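Local coordinates for protein trichosurin (Trichosurus vulpecula, PDB 2RA6) that probably binds and carries small hydrophobic molecules as a secreted lipocalin of possum milk whey, and holds 4-ethylphenol in its barrel in this crystal, at residues N49-I54 with N127-T132; Y101-S104 with E108-K111; T132-L135 with I139-R142. The protein carries 1 engineered substitution. All coordinates share one frame; numbering follows the deposited sequence.

Contact 1 of 3, residues N49-I54 with N127-T132; sequences NFIQNI and NLFGRT. With IPA (isopropyl alcohol), chain R.
Ile51 and Ile54 of 49-54 close on the ring of Phe129, and the walk toward them starts at Asn49. There water 1 donates to Asn49 O at 2.7 Å and to Asn127 OD1 at 3.0 Å, a polar bridge from a backbone carbonyl to a side-chain amide oxygen. The amide of Asn49 itself is held by its own chain, OD1 by Thr67 OG1 and ND2 by Pro46 O; ND2 also donates an almost straight bond to O2 of an isopropanol molecule (2.7 Å, 165°), probably picked up from the crystallisation liquor. Two residues on, Ile51 makes the main contact. Its CG2 methyl sits over the middle of the Phe129 ring, 3.6 Å from the centroid and only 9° off the ring normal, which is a textbook CH-pi contact. The torsion explains it: with CG1 anti to the backbone N (chi1 -171°), CG2 falls between the N and the carbonyl carbon and drops onto the ring face. After the classic bulge formed by Gln52 and Asn53 opposite Phe64, Ile54 points inward again. Its CD1 comes obliquely to Phe129 CE2 at 4.2 Å, a looser touch than that of Ile51. Phe129 belongs to the pocket that holds 4-ethylphenol, so the two isoleucines pack on a ring that itself touches the ligand. No hydrogen bond joins the segments directly: strands 49-57 and 121-130 meet across the interior of the lipocalin barrel. Strand 60-69 flanks the first through backbone bonds to Phe64 and Leu66, Trp28 bonds to the backbone of Gln52, and strand 109-118 brings Phe112 against Ile54.

Contact 2 of 3, residues Y101-S104 with E108-K111; sequences YESS and EYAK. Engineered in segment 101-104: Glu102 (natural residue Gly).
Ser103 and the Tyr109 ring form the tight part of this hairpin contact. The Ser103 hydroxyl lies over the centre of the Tyr109 ring, 3.5 Å above its plane, yet its hydrogen bond goes to the same residue's backbone: Ser103 OG donates to Tyr109 O at 2.7 Å, approaching from above the carbonyl plane. Tyr109 CG lies between its own backbone N and carbonyl carbon (chi1 78°), a turn that lays the ring against the serine and carries its hydroxyl on to Ser104, at the exposed edge, where Ser104 OG and Tyr109 OH share a hydrogen bond of 3.0 Å. With an alanine here the ring and hydroxyl are gone, which would probably uncover Ser103 OG and take from Ser104 OG its tyrosine partner. Next along the strands, Glu102 and Lys111 form an antiparallel hydrogen-bonded pair, Glu102 N to Lys111 O and Lys111 N to Glu102 O, each 2.9 Å; here strand 96-102 meets strand 109-118 in the up-and-down barrel meander. On the opposite side of the sheet from the Glu102 and Lys111 side chains, Tyr101 turns its ring edge to Ala110 CB at 3.9 Å, and water 2 ties its hydroxyl to Tyr109 O.

The other side is looser. Engineered Glu102 runs alongside the fully extended Lys111 in a salt bridge, Glu102 OE1 to Lys111 NZ at 3.2 Å, whose hydrogen bond is weak. Its OE2 is bonded to Gln88 of the second subunit. The natural glycine has no carboxylate, so neither link belongs to the natural sequence. Tyr109 O is thus satisfied by two donors, Ser103 OG and water 2, whereas the charge pair rests on one weak bond between partly exposed residues.

Contact 3 of 3, residues T132-L135 with I139-R142; sequences TPNL and IKKR
Lys140 reaches back from the helix to Asn134 with its chain bent at chi3 (-67°), and that bend brings NZ within 2.8 Å of Asn134 OD1. The ammonium lies in the carbonyl plane of the amide, on a lone pair, while the two side chains cross at about a right angle. Asn134 OD1 also accepts from the backbone N of the next residue, Leu135, at 2.8 Å. This second donor is tilted from the amide plane and meets OD1 at a C=O...N angle of only 102°. Two donors therefore grip the one oxygen. The neighbouring peptide joins in: water 3 donates to Leu135 O and accepts a weak bond from Lys140 NZ. Together they close the short loop between strand 121-130 and helix 137-148, the helix that packs against the outside of the barrel in lipocalins. NZ also forms a salt bridge with Asp159, so its charge is shared between loop and the later strand 157-159. Nearer the backbone the contact is apolar. Lys140 CG lies 4.1 Å from Leu135 CB. Leu135 holds its CG anti to its own carbonyl carbon (chi1 -79°), which carries CD1 over to Ile139 CG2 at 4.2 Å. The leucine also rests on Leu128 of the barrel wall, and both Leu135 and Ile139 press on Tyr109.

Contact 1 is the core one: buried, apolar, and closed across the barrel interior beside the ligand, with water supplying its polar link. Contacts 2 and 3 lie farther out and rely more on polar groups, backbone pairing and hydroxyls in the hairpin end of 101-104 with 108-111, a lysine on an amide in the strand-to-helix loop of 132-135 with 139-142. Contacts 1 and 2 share a sheet, where Phe129 N probably bonds to Ala110 O. Contacts 1 and 3 share Thr132, and a probable bond from Arg142 NH2 to Ser104 OG joins helix to hairpin. Of the three, contact 2 alone reaches the second subunit, through its engineered Glu102.

Contact 1 of 3, residues N49-I54 with N127-T132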
loop_
_atom_site.group_PDB
_atom_site.type_symbol
_atom_site.label_atom_id
_atom_site.label_comp_id
_atom_site.label_asym_id
_atom_site.label_seq_id
_atom_site.Cartn_x
_atom_site.Cartn_y
_atom_site.Cartn_z
ATOM N N ASN B 49 10.334 -14.236 7.967
ATOM C CA ASN B 49 11.708 -14.310 7.497
ATOM C C ASN B 49 12.498 -13.281 8.281
ATOM O O ASN B 49 11.991 -12.208 8.606
ATOM C CB ASN B 49 11.776 -14.016 5.998
ATOM C CG ASN B 49 10.860 -14.916 5.192
ATOM O OD1 ASN B 49 10.926 -16.143 5.299
ATOM N ND2 ASN B 49 10.000 -14.309 4.382
ATOM N N PHE B 50 13.740 -13.624 8.589
ATOM C CA PHE B 50 14.601 -12.762 9.381
ATOM C C PHE B 50 15.718 -12.194 8.526
ATOM O O PHE B 50 16.601 -12.924 8.077
ATOM C CB PHE B 50 15.168 -13.585 10.529
ATOM C CG PHE B 50 14.132 -14.410 11.231
ATOM C CD1 PHE B 50 13.181 -13.805 12.041
ATOM C CD2 PHE B 50 14.084 -15.787 11.050
ATOM C CE1 PHE B 50 12.188 -14.559 12.667
ATOM C CE2 PHE B 50 13.098 -16.556 11.669
ATOM C CZ PHE B 50 12.150 -15.939 12.476
ATOM N N ILE B 51 15.678 -10.886 8.305
ATOM C CA ILE B 51 16.684 -10.233 7.479
ATOM C C ILE B 51 18.075 -10.353 8.094
ATOM O O ILE B 51 18.233 -10.345 9.315
ATOM C CB ILE B 51 16.331 -8.737 7.260
ATOM C CG1 ILE B 51 17.264 -8.114 6.222
ATOM C CG2 ILE B 51 16.441 -7.964 8.563
ATOM C CD1 ILE B 51 17.060 -8.636 4.812
ATOM N N GLN B 52 19.078 -10.497 7.229
ATOM C CA GLN B 52 20.469 -10.593 7.665
ATOM C C GLN B 52 21.229 -9.421 7.053
ATOM O O GLN B 52 22.067 -8.799 7.708
ATOM C CB GLN B 52 21.091 -11.920 7.206
ATOM C CG GLN B 52 20.337 -13.181 7.653
ATOM C CD GLN B 52 20.264 -13.336 9.166
ATOM O OE1 GLN B 52 21.288 -13.404 9.850
ATOM N NE2 GLN B 52 19.048 -13.401 9.694
ATOM N N ASN B 53 20.941 -9.118 5.793
ATOM C CA ASN B 53 21.597 -8.003 5.137
ATOM C C ASN B 53 20.901 -7.560 3.864
ATOM O O ASN B 53 20.147 -8.315 3.249
ATOM C CB ASN B 53 23.062 -8.341 4.842
ATOM C CG ASN B 53 23.225 -9.650 4.120
ATOM O OD1 ASN B 53 22.774 -9.813 2.987
ATOM N ND2 ASN B 53 23.875 -10.603 4.776
ATOM N N ILE B 54 21.139 -6.310 3.494
ATOM C CA ILE B 54 20.563 -5.743 2.288
ATOM C C ILE B 54 21.691 -5.092 1.513
ATOM O O ILE B 54 22.470 -4.313 2.068
ATOM C CB ILE B 54 19.502 -4.673 2.610
ATOM C CG1 ILE B 54 18.324 -5.313 3.351
ATOM C CG2 ILE B 54 19.023 -4.015 1.323
ATOM C CD1 ILE B 54 17.264 -4.307 3.806
ATOM N N ASN B 127 7.437 -4.558 8.429
ATOM C CA ASN B 127 8.680 -5.050 8.998
ATOM C C ASN B 127 9.474 -3.905 9.609
ATOM O O ASN B 127 9.615 -2.860 8.985
ATOM C CB ASN B 127 9.546 -5.684 7.899
ATOM C CG ASN B 127 8.909 -6.909 7.265
ATOM O OD1 ASN B 127 9.365 -8.032 7.477
ATOM N ND2 ASN B 127 7.858 -6.699 6.480
ATOM N N LEU B 128 9.973 -4.098 10.825
ATOM C CA LEU B 128 10.809 -3.091 11.471
ATOM C C LEU B 128 12.185 -3.725 11.664
ATOM O O LEU B 128 12.329 -4.728 12.375
ATOM C CB LEU B 128 10.233 -2.675 12.826
ATOM C CG LEU B 128 11.033 -1.589 13.563
ATOM C CD1 LEU B 128 10.998 -0.277 12.803
ATOM C CD2 LEU B 128 10.451 -1.404 14.973
ATOM N N PHE B 129 13.191 -3.141 11.010
ATOM C CA PHE B 129 14.561 -3.644 11.096
ATOM C C PHE B 129 15.451 -2.726 11.914
ATOM O O PHE B 129 15.306 -1.501 11.865
ATOM C CB PHE B 129 15.217 -3.744 9.717
ATOM C CG PHE B 129 14.522 -4.655 8.752
ATOM C CD1 PHE B 129 13.676 -5.671 9.185
ATOM C CD2 PHE B 129 14.781 -4.529 7.396
ATOM C CE1 PHE B 129 13.103 -6.551 8.271
ATOM C CE2 PHE B 129 14.220 -5.398 6.477
ATOM C CZ PHE B 129 13.376 -6.415 6.916
ATOM N N GLY B 130 16.385 -3.332 12.636
ATOM C CA GLY B 130 17.331 -2.574 13.436
ATOM C C GLY B 130 18.752 -2.975 13.087
ATOM O O GLY B 130 18.977 -4.027 12.478
ATOM N N ARG B 131 19.714 -2.127 13.452
ATOM C CA ARG B 131 21.127 -2.419 13.198
ATOM C C ARG B 131 21.598 -3.555 14.092
ATOM O O ARG B 131 22.578 -4.244 13.781
ATOM C CB ARG B 131 21.998 -1.185 13.465
ATOM C CG ARG B 131 21.902 -0.115 12.401
ATOM C CD ARG B 131 22.209 -0.689 11.033
ATOM N NE ARG B 131 22.364 0.355 10.031
ATOM C CZ ARG B 131 22.588 0.125 8.743
ATOM N NH1 ARG B 131 22.683 -1.122 8.297
ATOM N NH2 ARG B 131 22.726 1.144 7.901
ATOM N N THR B 132 20.900 -3.730 15.213
ATOM C CA THR B 132 21.200 -4.781 16.172
ATOM C C THR B 132 19.891 -5.539 16.440
ATOM O O THR B 132 18.826 -5.141 15.945
ATOM C CB THR B 132 21.786 -4.203 17.490
ATOM O OG1 THR B 132 20.769 -3.492 18.205
ATOM C CG2 THR B 132 22.942 -3.244 17.185
HETATM C C1 IPA R . 9.797 -11.739 2.221
HETATM C C2 IPA R . 9.625 -10.926 3.453
HETATM C C3 IPA R . 10.633 -9.929 2.986
HETATM O O2 IPA R . 9.981 -11.605 4.674
HETATM O O HOH W 1 11.893 -9.539 8.070
#

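Contact 2 of 3, residues Y101-S104 with E108-K111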
loop_
_atom_site.group_PDB
_atom_site.type_symbol
_atom_site.label_atom_id
_atom_site.label_comp_id
_atom_site.label_asym_id
_atom_site.label_seq_id
_atom_site.Cartn_x
_atom_site.Cartn_y
_atom_site.Cartn_z
ATOM N N TYR B 101 9.488 1.738 1.531
ATOM C CA TYR B 101 10.496 1.955 2.559
ATOM C C TYR B 101 10.273 3.299 3.250
ATOM O O TYR B 101 9.947 4.288 2.594
ATOM C CB TYR B 101 11.895 1.951 1.932
ATOM C CG TYR B 101 12.967 2.562 2.810
ATOM C CD1 TYR B 101 13.470 1.879 3.914
ATOM C CD2 TYR B 101 13.479 3.824 2.531
ATOM C CE1 TYR B 101 14.462 2.440 4.718
ATOM C CE2 TYR B 101 14.469 4.394 3.325
ATOM C CZ TYR B 101 14.957 3.698 4.412
ATOM O OH TYR B 101 15.955 4.246 5.186
ATOM N N GLU B 102 10.449 3.321 4.572
ATOM C CA GLU B 102 10.304 4.543 5.362
ATOM C C GLU B 102 11.271 4.512 6.550
ATOM O O GLU B 102 11.564 3.447 7.088
ATOM C CB GLU B 102 8.884 4.664 5.931
ATOM C CG GLU B 102 7.746 4.544 4.926
ATOM C CD GLU B 102 6.379 4.702 5.579
ATOM O OE1 GLU B 102 6.153 4.110 6.658
ATOM O OE2 GLU B 102 5.526 5.413 5.006
ATOM N N SER B 103 11.764 5.682 6.949
ATOM C CA SER B 103 12.636 5.805 8.121
ATOM C C SER B 103 13.035 7.243 8.399
ATOM O O SER B 103 13.569 7.923 7.530
ATOM C CB SER B 103 13.920 4.981 7.997
ATOM O OG SER B 103 14.696 5.143 9.188
ATOM N N SER B 104 12.780 7.681 9.625
ATOM C CA SER B 104 13.128 9.026 10.048
ATOM C C SER B 104 14.581 9.020 10.522
ATOM O O SER B 104 15.208 10.070 10.653
ATOM C CB SER B 104 12.204 9.484 11.181
ATOM O OG SER B 104 12.297 8.636 12.315
ATOM N N GLU B 108 19.589 4.126 11.928
ATOM C CA GLU B 108 19.171 3.440 13.144
ATOM C C GLU B 108 18.156 2.326 12.886
ATOM O O GLU B 108 18.238 1.259 13.492
ATOM C CB GLU B 108 18.585 4.441 14.146
ATOM C CG GLU B 108 19.617 5.332 14.838
ATOM C CD GLU B 108 18.998 6.221 15.908
ATOM O OE1 GLU B 108 18.083 5.750 16.619
ATOM O OE2 GLU B 108 19.433 7.384 16.054
ATOM N N TYR B 109 17.203 2.572 11.994
ATOM C CA TYR B 109 16.186 1.570 11.693
ATOM C C TYR B 109 15.656 1.711 10.279
ATOM O O TYR B 109 15.871 2.722 9.619
ATOM C CB TYR B 109 15.013 1.688 12.679
ATOM C CG TYR B 109 14.036 2.819 12.392
ATOM C CD1 TYR B 109 12.938 2.628 11.547
ATOM C CD2 TYR B 109 14.209 4.078 12.960
ATOM C CE1 TYR B 109 12.038 3.662 11.277
ATOM C CE2 TYR B 109 13.315 5.119 12.696
ATOM C CZ TYR B 109 12.236 4.907 11.855
ATOM O OH TYR B 109 11.355 5.936 11.578
ATOM N N ALA B 110 14.960 0.675 9.827
ATOM C CA ALA B 110 14.346 0.676 8.513
ATOM C C ALA B 110 12.960 0.071 8.663
ATOM O O ALA B 110 12.778 -0.939 9.352
ATOM C CB ALA B 110 15.168 -0.150 7.533
ATOM N N LYS B 111 11.980 0.707 8.034
ATOM C CA LYS B 111 10.613 0.213 8.060
ATOM C C LYS B 111 10.241 -0.153 6.632
ATOM O O LYS B 111 10.410 0.644 5.710
ATOM C CB LYS B 111 9.673 1.300 8.582
ATOM C CG LYS B 111 8.207 0.912 8.594
ATOM C CD LYS B 111 7.353 2.083 9.070
ATOM C CE LYS B 111 5.874 1.756 9.019
ATOM N NZ LYS B 111 5.060 2.920 9.472
HETATM O O HOH W 2 17.047 2.748 7.023
#

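Contact 3 of 3, residues T132-L135 with I139-R142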
loop_
_atom_site.group_PDB
_atom_site.type_symbol
_atom_site.label_atom_id
_atom_site.label_comp_id
_atom_site.label_asym_id
_atom_site.label_seq_id
_atom_site.Cartn_x
_atom_site.Cartn_y
_atom_site.Cartn_z
ATOM N N THR B 132 20.900 -3.730 15.213
ATOM C CA THR B 132 21.200 -4.781 16.172
ATOM C C THR B 132 19.891 -5.539 16.440
ATOM O O THR B 132 18.826 -5.141 15.945
ATOM C CB THR B 132 21.786 -4.203 17.490
ATOM O OG1 THR B 132 20.769 -3.492 18.205
ATOM C CG2 THR B 132 22.942 -3.244 17.185
ATOM N N PRO B 133 19.945 -6.624 17.231
ATOM C CA PRO B 133 18.760 -7.434 17.540
ATOM C C PRO B 133 17.539 -6.747 18.138
ATOM O O PRO B 133 16.437 -7.290 18.082
ATOM C CB PRO B 133 19.309 -8.510 18.473
ATOM C CG PRO B 133 20.722 -8.652 18.025
ATOM C CD PRO B 133 21.141 -7.220 17.856
ATOM N N ASN B 134 17.722 -5.567 18.715
ATOM C CA ASN B 134 16.593 -4.870 19.329
ATOM C C ASN B 134 16.614 -3.394 18.947
ATOM O O ASN B 134 17.594 -2.903 18.390
ATOM C CB ASN B 134 16.669 -5.012 20.854
ATOM C CG ASN B 134 15.296 -5.018 21.521
ATOM O OD1 ASN B 134 14.315 -4.510 20.971
ATOM N ND2 ASN B 134 15.232 -5.581 22.725
ATOM N N LEU B 135 15.524 -2.691 19.245
ATOM C CA LEU B 135 15.410 -1.263 18.956
ATOM C C LEU B 135 14.822 -0.537 20.163
ATOM O O LEU B 135 14.198 -1.161 21.017
ATOM C CB LEU B 135 14.508 -1.022 17.740
ATOM C CG LEU B 135 15.149 -1.241 16.366
ATOM C CD1 LEU B 135 14.076 -1.239 15.293
ATOM C CD2 LEU B 135 16.179 -0.154 16.100
ATOM N N ILE B 139 10.996 3.807 19.319
ATOM C CA ILE B 139 10.830 3.412 17.923
ATOM C C ILE B 139 9.819 2.283 17.788
ATOM O O ILE B 139 8.943 2.329 16.916
ATOM C CB ILE B 139 12.179 2.979 17.304
ATOM C CG1 ILE B 139 13.095 4.201 17.175
ATOM C CG2 ILE B 139 11.958 2.352 15.927
ATOM C CD1 ILE B 139 14.498 3.868 16.711
ATOM N N LYS B 140 9.924 1.275 18.647
ATOM C CA LYS B 140 8.986 0.158 18.576
ATOM C C LYS B 140 7.561 0.602 18.892
ATOM O O LYS B 140 6.611 0.161 18.240
ATOM C CB LYS B 140 9.423 -0.982 19.508
ATOM C CG LYS B 140 10.719 -1.638 19.056
ATOM C CD LYS B 140 10.981 -2.987 19.723
ATOM C CE LYS B 140 11.237 -2.859 21.206
ATOM N NZ LYS B 140 11.641 -4.181 21.772
ATOM N N LYS B 141 7.417 1.490 19.873
ATOM C CA LYS B 141 6.101 1.994 20.263
ATOM C C LYS B 141 5.411 2.709 19.109
ATOM O O LYS B 141 4.224 2.495 18.852
ATOM C CB LYS B 141 6.228 2.955 21.451
ATOM C CG LYS B 141 4.896 3.520 21.933
ATOM C CD LYS B 141 5.100 4.550 23.038
ATOM C CE LYS B 141 3.774 5.095 23.538
ATOM N NZ LYS B 141 2.954 4.027 24.169
ATOM N N ARG B 142 6.154 3.565 18.419
ATOM C CA ARG B 142 5.600 4.315 17.294
ATOM C C ARG B 142 5.186 3.366 16.167
ATOM O O ARG B 142 4.105 3.505 15.596
ATOM C CB ARG B 142 6.630 5.332 16.798
ATOM C CG ARG B 142 6.139 6.243 15.683
ATOM C CD ARG B 142 7.213 7.258 15.303
ATOM N NE ARG B 142 8.477 6.606 14.968
ATOM C CZ ARG B 142 9.575 7.244 14.574
ATOM N NH1 ARG B 142 9.578 8.566 14.462
ATOM N NH2 ARG B 142 10.676 6.559 14.297
HETATM O O HOH W 3 13.373 -2.326 23.424
#